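Local coordinates for protein putative peptidase M23 (Pseudomonas aeruginosa PAO1, PDB 2HSI) that binds a zinc ion and is probably a metalloendopeptidase of the M23 family, though its function has not been established, at residues A[160-165]-A[183-188]. Residues are numbered along the deposited sequence; the frame is centred on the assembly and turned at random.
With ZN (zinc ion), chain C.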
# COMPACT_ATOMS: atom_id res chain seq x y z
N GLY A 160 -3.58 -8.16 17.13
CA GLY A 160 -4.63 -7.49 17.88
C GLY A 160 -5.83 -7.20 17.01
O GLY A 160 -5.74 -7.28 15.78
N PRO A 161 -6.97 -6.85 17.63
CA PRO A 161 -8.22 -6.59 16.91
C PRO A 161 -8.15 -5.31 16.10
O PRO A 161 -7.45 -4.37 16.48
CB PRO A 161 -9.26 -6.45 18.03
CG PRO A 161 -8.59 -6.99 19.27
CD PRO A 161 -7.15 -6.68 19.09
N LEU A 162 -8.87 -5.29 14.97
CA LEU A 162 -8.98 -4.10 14.13
C LEU A 162 -9.83 -3.05 14.85
O LEU A 162 -10.76 -3.39 15.58
CB LEU A 162 -9.62 -4.43 12.77
CG LEU A 162 -9.23 -5.69 11.98
CD1 LEU A 162 -10.22 -6.83 12.26
CD2 LEU A 162 -9.23 -5.40 10.50
N SER A 163 -9.48 -1.79 14.65
CA SER A 163 -10.20 -0.68 15.25
C SER A 163 -10.91 0.12 14.15
O SER A 163 -11.87 -0.37 13.56
CB SER A 163 -9.24 0.19 16.08
OG SER A 163 -9.90 1.28 16.67
N SER A 164 -10.44 1.34 13.88
CA SER A 164 -11.03 2.18 12.85
C SER A 164 -10.73 1.72 11.41
O SER A 164 -9.60 1.36 11.09
CB SER A 164 -10.59 3.64 13.03
OG SER A 164 -11.17 4.22 14.19
N PRO A 165 -11.78 1.70 10.55
CA PRO A 165 -11.76 1.67 9.07
C PRO A 165 -11.22 3.04 8.57
O PRO A 165 -11.29 3.98 9.35
CB PRO A 165 -13.24 1.49 8.73
CG PRO A 165 -13.89 0.98 9.96
CD PRO A 165 -13.16 1.67 11.05
N LEU A 183 -5.94 1.70 8.14
CA LEU A 183 -6.60 0.80 9.08
C LEU A 183 -5.98 0.87 10.48
O LEU A 183 -4.75 0.80 10.62
CB LEU A 183 -6.56 -0.64 8.54
CG LEU A 183 -7.05 -1.82 9.38
CD1 LEU A 183 -8.55 -1.72 9.70
CD2 LEU A 183 -6.72 -3.14 8.68
N ASP A 184 -6.82 1.00 11.50
CA ASP A 184 -6.34 1.02 12.89
C ASP A 184 -6.45 -0.34 13.56
O ASP A 184 -7.30 -1.16 13.19
CB ASP A 184 -7.11 2.04 13.72
CG ASP A 184 -6.58 3.44 13.57
OD1 ASP A 184 -5.65 3.65 12.76
OD2 ASP A 184 -7.11 4.34 14.25
N PHE A 185 -5.59 -0.56 14.54
CA PHE A 185 -5.65 -1.73 15.40
C PHE A 185 -5.65 -1.29 16.86
O PHE A 185 -4.89 -0.39 17.24
CB PHE A 185 -4.47 -2.67 15.15
CG PHE A 185 -4.44 -3.27 13.77
CD1 PHE A 185 -5.01 -4.52 13.53
CD2 PHE A 185 -3.83 -2.60 12.71
CE1 PHE A 185 -4.98 -5.09 12.26
CE2 PHE A 185 -3.80 -3.16 11.43
CZ PHE A 185 -4.38 -4.41 11.21
N ALA A 186 -6.51 -1.92 17.65
CA ALA A 186 -6.58 -1.67 19.09
C ALA A 186 -5.50 -2.48 19.81
O ALA A 186 -5.72 -3.63 20.21
CB ALA A 186 -7.97 -2.01 19.62
N VAL A 187 -4.32 -1.88 19.92
CA VAL A 187 -3.17 -2.48 20.62
C VAL A 187 -2.48 -1.41 21.48
O VAL A 187 -2.50 -0.23 21.12
CB VAL A 187 -2.14 -3.15 19.65
CG1 VAL A 187 -2.64 -4.50 19.14
CG2 VAL A 187 -1.77 -2.23 18.50
N PRO A 188 -1.89 -1.82 22.62
CA PRO A 188 -1.21 -0.83 23.48
C PRO A 188 0.13 -0.35 22.92
O PRO A 188 0.66 -0.96 21.98
CB PRO A 188 -1.00 -1.60 24.78
CG PRO A 188 -0.89 -3.03 24.36
CD PRO A 188 -1.84 -3.18 23.21
ZN ZN C . -5.61 5.44 11.91
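Ser163 and Ser164 lie against Asp184, and the contact illustrates how backbone pairing can set a metal ligand in place. Asp184, in strand 183-185, is gripped at both ends of its main chain. Its N gives a nearly straight bond (175°) to Ser164 O, 2.8 Å away and in the carbonyl plane, while its O accepts Ser163 N (2.7 Å), which stands well above the Asp184 carbonyl plane. Ala186, the central residue of an inverse gamma turn, donates its N-H to Pro161 O, and between this bond and that from Ser163 N to Asp184 O, Leu162 and Phe185 form a single antiparallel bridge.

From this anchored backbone the carboxylate can be followed outward. Asp184 CB rests 3.4 Å from Ser164 N and 3.7 Å from Ser163 CB. With CG turned beside its own backbone N (chi1 -82°), OD1 binds zinc at 2.0 Å, whereas OD2 stays 3.0 Å from the metal and faces Ser164 CB. His180, His259 and His261 complete the site, and Pro165 O accepts a hydrogen bond from His180 ND1.

On the other side of the strand, Leu162 CD2 meets both methyls of Leu183, each at 3.8 Å, beside Ile277 of helix 273-277. Pairing on both edges, with 160-165 and with strand 260-266, probably helps to hold Asp184 where OD1 can reach the zinc, consistent with an M23 centre.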